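Local coordinates for intracellular sulfur oxidation protein dsrF (Allochromatium vinosum, PDB 2HY5) that is of unknown function but could take part in the oxidation of intracellular sulfur, as one component of the DsrEFH protein complex, at residues F8-R13 and V39-L44; T68-G73 and D96-A101; R78-D83 and D112-V117. One frame throughout, in Å; residues are numbered along the deposited sequence.

All three contacts belong to one DsrE/DsrF-like fold. Contact 1 (8-13 with 39-44) and contact 3 (78-83 with 112-117) lie in its five-stranded parallel sheet, centres about 11 Å apart, and strands 38-43 and 79-83, one from each, are neighbours there. Contact 2 (68-73 with 96-101) pairs two loop segments, its centre about 14 Å from that of contact 1 and about 9 Å from that of contact 3. Along the chain contact 1 closes first, whereas contacts 2 and 3 interleave. Packing of I100 on I80 and of Y69 on F43 ties the loop segments to the sheet, and hydrogen bonds of I100 with N113 and I114 link contact 2 to contact 3.

Contact 1: F8-R13 and V39-L44; sequences FMYLNR and VCVLFL
L11 and L42 run alongside each other, their branches ending in the same direction, and bring CD1 of L11 to 4.0 Å from CD2 of L42. On this same face of the sheet M9 meets C40, its CB lying 3.8 Å from SG of C40; helix 120-129 covers M9 and L42, and L11 packs on A100 of the DsrH chain. The other face carries Y10, whose ring edge receives V39: CE2 of Y10 is 3.4 Å from CG1 of V39. Helix 21-32 packs against Y10 and N12 there, as expected of the beta-alpha-beta unit formed by strand 7-12, that helix and strand 38-43. Next along the strands ND2 of N12 lies over one face of the F43 ring, 3.6 Å from CE2 of F43, with the amide and ring planes 33° apart. With CG anti to the carbonyl carbon (chi1 -70°), N12 turns ND2 back along its strand, where it also meets CG1 of V41 at 3.3 Å. With F43 cut back to an alanine, the N12 amide would probably lose the ring face under its nitrogen and be freer to turn. Between the strands, five backbone hydrogen bonds follow the parallel register, from C40 N to F8 O through to L44 N to N12 O, the last 2.9 Å long and nearly straight at 175°. At the C-terminal end of the paired strands the aliphatic part of R13 runs beside L44, CG of R13 lying 4.2 Å from CB of L44, while the guanidinium forms a salt bridge with D45. The chemistry thus implies a sheet interior held by backbone bonds and largely apolar packing, with the charge of R13, paired to D45, at the C-terminal end.

Contact 2: T68-G73 and D96-A101; sequences TYRTLG and DLVEIA
V98 meets R70, the two side chains crossing at about a right angle with CG1 of V98 3.9 Å from NH1 of R70. E99 turns its own side chain away and takes part through its carbonyl: E99 O lies 3.5 Å from CG of R70, against the aliphatic part of the arginine. I100 follows with its aliphatic branches against the backbone of 69-73. Its CG1 is anti to the carbonyl carbon (chi1 -62°), and the extended branch carries CD1 of I100 to 3.4 Å from Y69 O, while CG2 of I100 comes to 4.2 Å from CB of L72. Both I100 and L72 also touch I80, which places the helix-like turn at 68-73 and the irregular segment 96-101 against strand 79-83 of the DsrE/DsrF-like parallel sheet; the Y69 hydroxyl is hydrogen-bonded to Q50. A101 adds polar contacts, none of them a direct hydrogen bond between the segments. One water donates to both R70 O and A101 O, the latter at 2.6 Å, and weakly accepts from G73 N. A second water accepts from A101 N at 2.9 Å and donates to R70 O, so two waters grip the R70 carbonyl. Beside them CA of G73 approaches A101 O to 3.3 Å in a CA-H...O contact, 162° at the hydrogen, where a beta carbon on G73 would collide with that oxygen.

Contact 3: R78-D83 and D112-V117; sequences RRIYVD and DNIVEV
Two backbone hydrogen bonds join the strands: E116 N to I80 O, 3.0 Å and nearly straight at 170°, and V82 N to E116 O, 2.9 Å and more bent. E116 thus uses both its N-H and its carbonyl on one neighbour. CA-H...O contacts from Y81 to E116 O and from V117 to V82 O complete this backbone zone. Apolar packing gathers on the face bearing I80, V82 and V115. CD1 of I80 and CD1 of I114 are only 3.3 Å apart, tighter than usual for two carbons; CG1 of I114 sits between its backbone N and carbonyl carbon (chi1 46°), and the next torsion brings CD1 against I80. CG2 of V82 meets CG1 of V115 at 3.6 Å, and helix 84-89 adds L87 against V82. This pairing sets strand 115-118 beside strand 79-83 at one margin of the chain's parallel sheet. N113 forms an Asx turn, its OD1 accepting from V115 N from above the carbonyl plane and also from I100 N. On the opposite face E116 lies alongside Y81, its carboxylate nearly coplanar with the ring (22°) and OE1 of E116 in the ring plane at the edge, 3.1 Å from CE2 of Y81. One water bridges the segments by accepting from I80 N at 3.0 Å while lying 2.7 Å from I114 O. Another accepts from R79 NH1 and donates to E116 OE1 at 2.7 Å, bridging opposite charges that do not touch directly.

Contact 1: F8-R13 and V39-L44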
loop_
_atom_site.group_PDB
_atom_site.type_symbol
_atom_site.label_atom_id
_atom_site.label_comp_id
_atom_site.label_asym_id
_atom_site.label_seq_id
_atom_site.Cartn_x
_atom_site.Cartn_y
_atom_site.Cartn_z
ATOM N N PHE B 8 10.596 0.081 24.319
ATOM C CA PHE B 8 10.158 0.292 22.946
ATOM C C PHE B 8 10.271 -0.965 22.095
ATOM O O PHE B 8 11.308 -1.630 22.101
ATOM C CB PHE B 8 10.986 1.393 22.276
ATOM C CG PHE B 8 10.666 2.781 22.753
ATOM C CD1 PHE B 8 11.476 3.853 22.388
ATOM C CD2 PHE B 8 9.550 3.027 23.545
ATOM C CE1 PHE B 8 11.180 5.148 22.805
ATOM C CE2 PHE B 8 9.244 4.321 23.966
ATOM C CZ PHE B 8 10.060 5.381 23.596
ATOM N N MET B 9 9.206 -1.284 21.368
ATOM C CA MET B 9 9.209 -2.441 20.475
ATOM C C MET B 9 9.112 -1.954 19.040
ATOM O O MET B 9 8.319 -1.069 18.731
ATOM C CB MET B 9 8.019 -3.377 20.746
ATOM C CG MET B 9 7.893 -4.494 19.699
ATOM S SD MET B 9 6.469 -5.597 19.880
ATOM C CE MET B 9 7.047 -6.646 21.169
ATOM N N TYR B 10 9.932 -2.529 18.169
ATOM C CA TYR B 10 9.915 -2.195 16.750
ATOM C C TYR B 10 9.328 -3.418 16.071
ATOM O O TYR B 10 9.983 -4.451 15.983
ATOM C CB TYR B 10 11.336 -1.934 16.256
ATOM C CG TYR B 10 11.897 -0.635 16.773
ATOM C CD1 TYR B 10 11.664 0.559 16.094
ATOM C CD2 TYR B 10 12.632 -0.588 17.959
ATOM C CE1 TYR B 10 12.147 1.770 16.579
ATOM C CE2 TYR B 10 13.119 0.623 18.455
ATOM C CZ TYR B 10 12.872 1.797 17.756
ATOM O OH TYR B 10 13.343 3.001 18.233
ATOM N N LEU B 11 8.085 -3.295 15.615
ATOM C CA LEU B 11 7.372 -4.395 14.976
ATOM C C LEU B 11 7.526 -4.414 13.460
ATOM O O LEU B 11 6.904 -3.621 12.756
ATOM C CB LEU B 11 5.888 -4.316 15.337
ATOM C CG LEU B 11 4.941 -5.369 14.762
ATOM C CD1 LEU B 11 5.344 -6.747 15.241
ATOM C CD2 LEU B 11 3.518 -5.047 15.193
ATOM N N ASN B 12 8.354 -5.337 12.974
ATOM C CA ASN B 12 8.613 -5.496 11.546
ATOM C C ASN B 12 7.807 -6.659 10.979
ATOM O O ASN B 12 8.017 -7.804 11.364
ATOM C CB ASN B 12 10.103 -5.743 11.318
ATOM C CG ASN B 12 10.937 -4.518 11.598
ATOM O OD1 ASN B 12 10.676 -3.444 11.057
ATOM N ND2 ASN B 12 11.950 -4.670 12.442
ATOM N N ARG B 13 6.903 -6.364 10.051
ATOM C CA ARG B 13 6.053 -7.396 9.469
ATOM C C ARG B 13 6.034 -7.450 7.947
ATOM O O ARG B 13 5.343 -8.290 7.372
ATOM C CB ARG B 13 4.616 -7.223 9.973
ATOM C CG ARG B 13 4.443 -7.458 11.467
ATOM C CD ARG B 13 2.989 -7.261 11.889
ATOM N NE ARG B 13 2.083 -8.098 11.106
ATOM C CZ ARG B 13 1.138 -7.624 10.300
ATOM N NH1 ARG B 13 0.965 -6.314 10.170
ATOM N NH2 ARG B 13 0.369 -8.459 9.615
ATOM N N VAL B 39 15.143 -1.414 24.290
ATOM C CA VAL B 39 14.637 -1.728 22.959
ATOM C C VAL B 39 14.634 -3.195 22.546
ATOM O O VAL B 39 15.512 -3.965 22.912
ATOM C CB VAL B 39 15.451 -0.957 21.888
ATOM C CG1 VAL B 39 14.976 -1.326 20.489
ATOM C CG2 VAL B 39 15.330 0.539 22.126
ATOM N N CYS B 40 13.621 -3.575 21.778
ATOM C CA CYS B 40 13.555 -4.923 21.243
ATOM C C CYS B 40 13.005 -4.794 19.833
ATOM O O CYS B 40 12.152 -3.948 19.556
ATOM C CB CYS B 40 12.678 -5.849 22.093
ATOM S SG CYS B 40 10.929 -5.468 22.147
ATOM N N VAL B 41 13.528 -5.614 18.934
ATOM C CA VAL B 41 13.093 -5.587 17.550
ATOM C C VAL B 41 12.500 -6.950 17.260
ATOM O O VAL B 41 13.163 -7.963 17.439
ATOM C CB VAL B 41 14.277 -5.333 16.605
ATOM C CG1 VAL B 41 13.781 -5.193 15.175
ATOM C CG2 VAL B 41 15.019 -4.086 17.040
ATOM N N LEU B 42 11.243 -6.967 16.835
ATOM C CA LEU B 42 10.558 -8.217 16.539
ATOM C C LEU B 42 10.243 -8.350 15.064
ATOM O O LEU B 42 9.734 -7.419 14.440
ATOM C CB LEU B 42 9.250 -8.303 17.337
ATOM C CG LEU B 42 8.311 -9.472 17.011
ATOM C CD1 LEU B 42 8.984 -10.792 17.361
ATOM C CD2 LEU B 42 7.011 -9.317 17.793
ATOM N N PHE B 43 10.554 -9.513 14.510
ATOM C CA PHE B 43 10.271 -9.789 13.114
ATOM C C PHE B 43 9.184 -10.841 13.126
ATOM O O PHE B 43 9.372 -11.942 13.642
ATOM C CB PHE B 43 11.522 -10.291 12.391
ATOM C CG PHE B 43 12.622 -9.270 12.326
ATOM C CD1 PHE B 43 13.480 -9.081 13.403
ATOM C CD2 PHE B 43 12.769 -8.462 11.201
ATOM C CE1 PHE B 43 14.470 -8.100 13.367
ATOM C CE2 PHE B 43 13.752 -7.479 11.153
ATOM C CZ PHE B 43 14.607 -7.297 12.238
ATOM N N LEU B 44 8.038 -10.475 12.570
ATOM C CA LEU B 44 6.873 -11.342 12.523
ATOM C C LEU B 44 6.290 -11.369 11.116
ATOM O O LEU B 44 6.467 -10.427 10.338
ATOM C CB LEU B 44 5.827 -10.821 13.516
ATOM C CG LEU B 44 4.420 -11.420 13.518
ATOM C CD1 LEU B 44 4.472 -12.872 13.975
ATOM C CD2 LEU B 44 3.525 -10.597 14.439
#

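Contact 2: T68-G73 and D96-A101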
loop_
_atom_site.group_PDB
_atom_site.type_symbol
_atom_site.label_atom_id
_atom_site.label_comp_id
_atom_site.label_asym_id
_atom_site.label_seq_id
_atom_site.Cartn_x
_atom_site.Cartn_y
_atom_site.Cartn_z
ATOM N N THR B 68 23.266 -3.703 7.103
ATOM C CA THR B 68 22.924 -2.864 8.242
ATOM C C THR B 68 22.336 -3.662 9.405
ATOM O O THR B 68 22.616 -3.363 10.567
ATOM C CB THR B 68 21.944 -1.762 7.827
ATOM O OG1 THR B 68 22.546 -0.959 6.805
ATOM C CG2 THR B 68 21.603 -0.874 9.020
ATOM N N TYR B 69 21.528 -4.676 9.109
ATOM C CA TYR B 69 20.954 -5.481 10.189
ATOM C C TYR B 69 22.053 -6.108 11.038
ATOM O O TYR B 69 21.905 -6.247 12.249
ATOM C CB TYR B 69 20.077 -6.616 9.652
ATOM C CG TYR B 69 18.792 -6.169 8.992
ATOM C CD1 TYR B 69 18.713 -6.024 7.612
ATOM C CD2 TYR B 69 17.661 -5.887 9.749
ATOM C CE1 TYR B 69 17.533 -5.609 6.996
ATOM C CE2 TYR B 69 16.475 -5.468 9.150
ATOM C CZ TYR B 69 16.419 -5.332 7.771
ATOM O OH TYR B 69 15.257 -4.907 7.175
ATOM N N ARG B 70 23.155 -6.495 10.404
ATOM C CA ARG B 70 24.241 -7.130 11.141
ATOM C C ARG B 70 25.016 -6.175 12.044
ATOM O O ARG B 70 25.857 -6.610 12.834
ATOM C CB ARG B 70 25.193 -7.840 10.173
ATOM C CG ARG B 70 24.539 -9.023 9.461
ATOM C CD ARG B 70 25.568 -9.938 8.817
ATOM N NE ARG B 70 26.219 -9.330 7.661
ATOM C CZ ARG B 70 25.617 -9.106 6.497
ATOM N NH1 ARG B 70 24.344 -9.437 6.330
ATOM N NH2 ARG B 70 26.292 -8.557 5.496
ATOM N N THR B 71 24.719 -4.883 11.946
ATOM C CA THR B 71 25.396 -3.882 12.768
ATOM C C THR B 71 24.562 -3.471 13.979
ATOM O O THR B 71 25.034 -2.727 14.836
ATOM C CB THR B 71 25.699 -2.603 11.962
ATOM O OG1 THR B 71 24.477 -1.897 11.701
ATOM C CG2 THR B 71 26.374 -2.946 10.650
ATOM N N LEU B 72 23.324 -3.954 14.043
ATOM C CA LEU B 72 22.427 -3.609 15.141
ATOM C C LEU B 72 23.034 -3.772 16.527
ATOM O O LEU B 72 22.746 -2.983 17.427
ATOM C CB LEU B 72 21.131 -4.416 15.043
ATOM C CG LEU B 72 20.174 -3.989 13.924
ATOM C CD1 LEU B 72 18.958 -4.899 13.906
ATOM C CD2 LEU B 72 19.749 -2.538 14.144
ATOM N N GLY B 73 23.869 -4.791 16.705
ATOM C CA GLY B 73 24.498 -4.997 17.998
ATOM C C GLY B 73 25.386 -3.820 18.348
ATOM O O GLY B 73 25.535 -3.463 19.518
ATOM N N ASP B 96 18.536 -19.961 7.811
ATOM C CA ASP B 96 18.294 -19.115 6.644
ATOM C C ASP B 96 18.460 -17.636 6.962
ATOM O O ASP B 96 18.424 -16.789 6.065
ATOM C CB ASP B 96 16.875 -19.332 6.109
ATOM C CG ASP B 96 16.687 -20.696 5.479
ATOM O OD1 ASP B 96 15.881 -21.488 6.012
ATOM O OD2 ASP B 96 17.341 -20.967 4.449
ATOM N N LEU B 97 18.643 -17.326 8.239
ATOM C CA LEU B 97 18.770 -15.941 8.669
ATOM C C LEU B 97 20.202 -15.524 8.950
ATOM O O LEU B 97 21.071 -16.359 9.207
ATOM C CB LEU B 97 17.920 -15.717 9.921
ATOM C CG LEU B 97 16.492 -16.256 9.814
ATOM C CD1 LEU B 97 15.781 -16.080 11.140
ATOM C CD2 LEU B 97 15.746 -15.541 8.693
ATOM N N VAL B 98 20.441 -14.220 8.899
ATOM C CA VAL B 98 21.764 -13.688 9.165
ATOM C C VAL B 98 22.011 -13.720 10.666
ATOM O O VAL B 98 21.072 -13.775 11.469
ATOM C CB VAL B 98 21.898 -12.222 8.692
ATOM C CG1 VAL B 98 21.660 -12.128 7.190
ATOM C CG2 VAL B 98 20.917 -11.335 9.455
ATOM N N GLU B 99 23.282 -13.705 11.040
ATOM C CA GLU B 99 23.648 -13.688 12.445
ATOM C C GLU B 99 23.942 -12.237 12.780
ATOM O O GLU B 99 24.486 -11.504 11.956
ATOM C CB GLU B 99 24.892 -14.546 12.688
ATOM C CG GLU B 99 24.680 -16.025 12.424
ATOM C CD GLU B 99 25.901 -16.853 12.763
ATOM O OE1 GLU B 99 26.954 -16.654 12.119
ATOM O OE2 GLU B 99 25.811 -17.701 13.675
ATOM N N ILE B 100 23.564 -11.820 13.981
ATOM C CA ILE B 100 23.800 -10.454 14.417
ATOM C C ILE B 100 24.600 -10.510 15.711
ATOM O O ILE B 100 24.095 -10.943 16.753
ATOM C CB ILE B 100 22.466 -9.712 14.640
ATOM C CG1 ILE B 100 21.700 -9.639 13.317
ATOM C CG2 ILE B 100 22.726 -8.320 15.211
ATOM C CD1 ILE B 100 20.333 -8.968 13.424
ATOM N N ALA B 101 25.856 -10.075 15.631
ATOM C CA ALA B 101 26.755 -10.089 16.780
ATOM C C ALA B 101 26.484 -8.977 17.780
ATOM O O ALA B 101 25.887 -7.953 17.450
ATOM C CB ALA B 101 28.201 -10.009 16.300
HETATM O O HOH W 1 25.974 -6.270 15.481
HETATM O O HOH W 2 27.065 -9.120 13.227
#

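Contact 3: R78-D83 and D112-V117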
loop_
_atom_site.group_PDB
_atom_site.type_symbol
_atom_site.label_atom_id
_atom_site.label_comp_id
_atom_site.label_asym_id
_atom_site.label_seq_id
_atom_site.Cartn_x
_atom_site.Cartn_y
_atom_site.Cartn_z
ATOM N N ARG B 78 20.254 -5.418 21.881
ATOM C CA ARG B 78 20.567 -6.736 22.421
ATOM C C ARG B 78 19.425 -7.722 22.201
ATOM O O ARG B 78 19.650 -8.932 22.088
ATOM C CB ARG B 78 20.851 -6.599 23.923
ATOM C CG ARG B 78 21.050 -7.903 24.681
ATOM C CD ARG B 78 22.318 -8.618 24.256
ATOM N NE ARG B 78 22.642 -9.734 25.139
ATOM C CZ ARG B 78 23.094 -9.600 26.384
ATOM N NH1 ARG B 78 23.282 -8.394 26.903
ATOM N NH2 ARG B 78 23.358 -10.676 27.112
ATOM N N ARG B 79 18.204 -7.199 22.134
ATOM C CA ARG B 79 17.022 -8.033 21.961
ATOM C C ARG B 79 16.412 -8.003 20.562
ATOM O O ARG B 79 15.705 -7.066 20.198
ATOM C CB ARG B 79 15.956 -7.630 22.984
ATOM C CG ARG B 79 16.409 -7.748 24.426
ATOM C CD ARG B 79 16.891 -9.159 24.728
ATOM N NE ARG B 79 17.391 -9.287 26.095
ATOM C CZ ARG B 79 17.941 -10.391 26.589
ATOM N NH1 ARG B 79 18.066 -11.470 25.830
ATOM N NH2 ARG B 79 18.364 -10.417 27.845
ATOM N N ILE B 80 16.687 -9.049 19.793
ATOM C CA ILE B 80 16.166 -9.189 18.438
ATOM C C ILE B 80 15.426 -10.521 18.409
ATOM O O ILE B 80 16.020 -11.571 18.638
ATOM C CB ILE B 80 17.311 -9.180 17.408
ATOM C CG1 ILE B 80 18.012 -7.819 17.448
ATOM C CG2 ILE B 80 16.769 -9.468 16.017
ATOM C CD1 ILE B 80 19.172 -7.692 16.486
ATOM N N TYR B 81 14.123 -10.464 18.152
ATOM C CA TYR B 81 13.291 -11.663 18.141
ATOM C C TYR B 81 12.675 -11.993 16.795
ATOM O O TYR B 81 12.320 -11.107 16.023
ATOM C CB TYR B 81 12.164 -11.522 19.163
ATOM C CG TYR B 81 12.629 -11.221 20.568
ATOM C CD1 TYR B 81 12.558 -9.929 21.088
ATOM C CD2 TYR B 81 13.132 -12.233 21.382
ATOM C CE1 TYR B 81 12.973 -9.653 22.391
ATOM C CE2 TYR B 81 13.550 -11.970 22.680
ATOM C CZ TYR B 81 13.467 -10.681 23.179
ATOM O OH TYR B 81 13.876 -10.430 24.465
ATOM N N VAL B 82 12.522 -13.290 16.541
ATOM C CA VAL B 82 11.935 -13.778 15.300
ATOM C C VAL B 82 10.870 -14.810 15.646
ATOM O O VAL B 82 11.137 -15.761 16.376
ATOM C CB VAL B 82 13.005 -14.430 14.398
ATOM C CG1 VAL B 82 12.376 -14.893 13.093
ATOM C CG2 VAL B 82 14.117 -13.430 14.126
ATOM N N ASP B 83 9.661 -14.608 15.125
ATOM C CA ASP B 83 8.534 -15.504 15.385
ATOM C C ASP B 83 8.739 -16.870 14.738
ATOM O O ASP B 83 8.826 -16.973 13.524
ATOM C CB ASP B 83 7.242 -14.869 14.864
ATOM C CG ASP B 83 6.020 -15.709 15.166
ATOM O OD1 ASP B 83 5.747 -15.947 16.362
ATOM O OD2 ASP B 83 5.336 -16.134 14.210
ATOM N N ASP B 112 28.280 -14.148 19.120
ATOM C CA ASP B 112 28.324 -14.252 17.664
ATOM C C ASP B 112 26.953 -13.960 17.056
ATOM O O ASP B 112 26.853 -13.474 15.928
ATOM C CB ASP B 112 28.770 -15.662 17.264
ATOM C CG ASP B 112 30.167 -15.991 17.751
ATOM O OD1 ASP B 112 30.594 -15.427 18.782
ATOM O OD2 ASP B 112 30.832 -16.833 17.114
ATOM N N ASN B 113 25.896 -14.269 17.799
ATOM C CA ASN B 113 24.549 -14.035 17.298
ATOM C C ASN B 113 23.550 -13.887 18.433
ATOM O O ASN B 113 23.476 -14.731 19.326
ATOM C CB ASN B 113 24.124 -15.187 16.377
ATOM C CG ASN B 113 22.761 -14.959 15.740
ATOM O OD1 ASN B 113 22.324 -13.820 15.573
ATOM N ND2 ASN B 113 22.094 -16.045 15.362
ATOM N N ILE B 114 22.785 -12.806 18.399
ATOM C CA ILE B 114 21.782 -12.576 19.421
ATOM C C ILE B 114 20.362 -12.738 18.888
ATOM O O ILE B 114 19.393 -12.568 19.626
ATOM C CB ILE B 114 21.953 -11.181 20.078
ATOM C CG1 ILE B 114 22.160 -10.098 19.018
ATOM C CG2 ILE B 114 23.147 -11.205 21.015
ATOM C CD1 ILE B 114 20.976 -9.854 18.124
ATOM N N VAL B 115 20.233 -13.066 17.605
ATOM C CA VAL B 115 18.911 -13.265 17.023
ATOM C C VAL B 115 18.292 -14.489 17.690
ATOM O O VAL B 115 18.853 -15.593 17.642
ATOM C CB VAL B 115 18.984 -13.503 15.500
ATOM C CG1 VAL B 115 17.597 -13.819 14.957
ATOM C CG2 VAL B 115 19.540 -12.270 14.808
ATOM N N GLU B 116 17.141 -14.287 18.319
ATOM C CA GLU B 116 16.461 -15.372 19.011
ATOM C C GLU B 116 15.097 -15.716 18.434
ATOM O O GLU B 116 14.241 -14.848 18.276
ATOM C CB GLU B 116 16.308 -15.024 20.490
ATOM C CG GLU B 116 15.509 -16.046 21.272
ATOM C CD GLU B 116 15.477 -15.753 22.759
ATOM O OE1 GLU B 116 14.968 -14.683 23.152
ATOM O OE2 GLU B 116 15.969 -16.597 23.534
ATOM N N VAL B 117 14.902 -16.994 18.128
ATOM C CA VAL B 117 13.632 -17.474 17.603
ATOM C C VAL B 117 12.739 -17.806 18.799
ATOM O O VAL B 117 13.139 -18.561 19.693
ATOM C CB VAL B 117 13.843 -18.729 16.730
ATOM C CG1 VAL B 117 12.505 -19.287 16.278
ATOM C CG2 VAL B 117 14.705 -18.375 15.532
HETATM O O HOH W 3 17.784 -11.337 21.383
HETATM O O HOH W 4 16.840 -12.812 23.291
HETATM O O HOH W 5 14.558 -13.195 26.077
#